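Local coordinates for protein 2,3-dimethylmalate lyase (Aspergillus niger, PDB 3FA4) that is a lyase of the phosphoenolpyruvate phosphomutase family, built on a TIM barrel and holding a magnesium ion in this structure, at residues A159-L164 / G187-I192. Numbering follows the deposited sequence.
Sequences ARTDSL and GFLEGI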
loop_
_atom_site.group_PDB
_atom_site.type_symbol
_atom_site.label_atom_id
_atom_site.label_comp_id
_atom_site.label_asym_id
_atom_site.label_seq_id
_atom_site.Cartn_x
_atom_site.Cartn_y
_atom_site.Cartn_z
ATOM N N ALA B 159 -14.866 21.961 -8.329
ATOM C CA ALA B 159 -16.009 21.862 -7.425
ATOM C C ALA B 159 -17.170 21.171 -8.159
ATOM O O ALA B 159 -17.718 21.680 -9.103
ATOM C CB ALA B 159 -16.420 23.267 -6.891
ATOM N N ARG B 160 -17.496 19.961 -7.747
ATOM C CA ARG B 160 -18.591 19.216 -8.296
ATOM C C ARG B 160 -19.810 19.270 -7.368
ATOM O O ARG B 160 -19.683 19.254 -6.132
ATOM C CB ARG B 160 -18.127 17.770 -8.480
ATOM C CG ARG B 160 -19.205 16.865 -8.912
ATOM C CD ARG B 160 -18.662 15.539 -9.152
ATOM N NE ARG B 160 -19.664 14.534 -8.864
ATOM C CZ ARG B 160 -19.720 13.341 -9.440
ATOM N NH1 ARG B 160 -18.810 12.979 -10.319
ATOM N NH2 ARG B 160 -20.678 12.504 -9.097
ATOM N N THR B 161 -20.981 19.328 -7.984
ATOM C CA THR B 161 -22.221 19.235 -7.284
ATOM C C THR B 161 -23.131 18.189 -7.863
ATOM O O THR B 161 -23.355 18.096 -9.092
ATOM C CB THR B 161 -22.934 20.566 -7.059
ATOM O OG1 THR B 161 -24.088 20.345 -6.253
ATOM C CG2 THR B 161 -23.282 21.355 -8.404
ATOM N N ASP B 162 -23.573 17.319 -6.938
ATOM C CA ASP B 162 -24.453 16.229 -7.299
ATOM C C ASP B 162 -25.877 16.560 -6.943
ATOM O O ASP B 162 -26.705 15.645 -6.865
ATOM C CB ASP B 162 -23.999 14.929 -6.644
ATOM C CG ASP B 162 -22.709 14.421 -7.242
ATOM O OD1 ASP B 162 -22.722 13.734 -8.279
ATOM O OD2 ASP B 162 -21.668 14.757 -6.709
ATOM N N SER B 163 -26.164 17.856 -6.738
ATOM C CA SER B 163 -27.505 18.292 -6.229
ATOM C C SER B 163 -28.610 18.455 -7.244
ATOM O O SER B 163 -29.732 18.622 -6.834
ATOM C CB SER B 163 -27.411 19.568 -5.420
ATOM O OG SER B 163 -26.983 20.617 -6.243
ATOM N N LEU B 164 -28.319 18.382 -8.547
ATOM C CA LEU B 164 -29.362 18.640 -9.580
ATOM C C LEU B 164 -30.676 17.845 -9.436
ATOM O O LEU B 164 -31.743 18.390 -9.213
ATOM C CB LEU B 164 -28.781 18.478 -11.001
ATOM C CG LEU B 164 -29.584 18.887 -12.225
ATOM C CD1 LEU B 164 -29.963 20.355 -12.196
ATOM C CD2 LEU B 164 -28.785 18.616 -13.483
ATOM N N GLY B 187 -15.983 24.712 -12.161
ATOM C CA GLY B 187 -17.261 24.094 -11.751
ATOM C C GLY B 187 -17.752 22.910 -12.551
ATOM O O GLY B 187 -17.634 22.878 -13.755
ATOM N N PHE B 188 -18.434 21.975 -11.890
ATOM C CA PHE B 188 -18.768 20.659 -12.485
ATOM C C PHE B 188 -20.209 20.348 -12.010
ATOM O O PHE B 188 -20.400 19.910 -10.867
ATOM C CB PHE B 188 -17.707 19.650 -11.919
ATOM C CG PHE B 188 -17.909 18.144 -12.308
ATOM C CD1 PHE B 188 -16.886 17.234 -12.098
ATOM C CD2 PHE B 188 -19.038 17.683 -12.915
ATOM C CE1 PHE B 188 -17.008 15.921 -12.457
ATOM C CE2 PHE B 188 -19.156 16.390 -13.229
ATOM C CZ PHE B 188 -18.134 15.495 -12.982
ATOM N N LEU B 189 -21.206 20.648 -12.855
ATOM C CA LEU B 189 -22.613 20.296 -12.641
ATOM C C LEU B 189 -22.901 18.915 -13.238
ATOM O O LEU B 189 -23.005 18.724 -14.469
ATOM C CB LEU B 189 -23.536 21.326 -13.294
ATOM C CG LEU B 189 -24.889 21.746 -12.679
ATOM C CD1 LEU B 189 -25.852 22.152 -13.806
ATOM C CD2 LEU B 189 -25.532 20.716 -11.800
ATOM N N GLU B 190 -22.991 17.950 -12.348
ATOM C CA GLU B 190 -23.155 16.564 -12.710
ATOM C C GLU B 190 -24.539 16.333 -13.242
ATOM O O GLU B 190 -25.552 16.751 -12.652
ATOM C CB GLU B 190 -22.840 15.646 -11.511
ATOM C CG GLU B 190 -23.201 14.101 -11.724
ATOM C CD GLU B 190 -22.325 13.381 -12.797
ATOM O OE1 GLU B 190 -21.636 14.046 -13.609
ATOM O OE2 GLU B 190 -22.355 12.144 -12.867
ATOM N N GLY B 191 -24.578 15.680 -14.380
ATOM C CA GLY B 191 -25.843 15.265 -14.973
ATOM C C GLY B 191 -26.735 16.328 -15.564
ATOM O O GLY B 191 -27.958 16.244 -15.450
ATOM N N ILE B 192 -26.111 17.327 -16.207
ATOM C CA ILE B 192 -26.876 18.305 -16.951
ATOM C C ILE B 192 -27.893 17.557 -17.816
ATOM O O ILE B 192 -27.525 16.613 -18.494
ATOM C CB ILE B 192 -25.938 19.179 -17.782
ATOM C CG1 ILE B 192 -25.138 20.081 -16.848
ATOM C CG2 ILE B 192 -26.750 19.992 -18.841
ATOM C CD1 ILE B 192 -23.768 20.265 -17.322
HETATM O O HOH W 1 -25.664 17.764 -10.089
#
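Arg160 and Phe188 both set CG anti to the backbone N (chi1 174° and 175°), and since their paired strand positions share one face of the sheet, the two side chains run alongside each other. Arg160 CD rests over the ring face, 3.8 Å from the Phe188 centroid in a CH-pi contact, while His113 meets the same ring edge-to-face. Beyond the ring the guanidinium, about 6 Å from the magnesium ion to the Arg160 side chain, grips Asp162 side-on: NE donates to Asp162 OD2 (3.0 Å) nearly in the guanidinium plane, whereas NH2 to Asp162 OD1 is tilted and implausibly short, its details doubtful. Lys129 also pairs with OD1. Glu190 CG sits over the rim of one guanidinium face; its carboxylate stacks 23° from that plane, bringing only opposite charges near, and OE1 bonds to Asn213.

Between the backbones, Thr161 N donates to Phe188 O (3.0 Å) and Glu190 N to Thr161 O (3.3 Å). Past this ladder a water donates to Thr161 O and Glu190 O and accepts from Leu164 N. Leu164 CB packs on Leu189 CD2 (4.0 Å), toward helix 195-204. Adjacent parallel strands 156-161 and 186-189, linked through helix 169-181, form a beta-alpha-beta crossover of the TIM barrel.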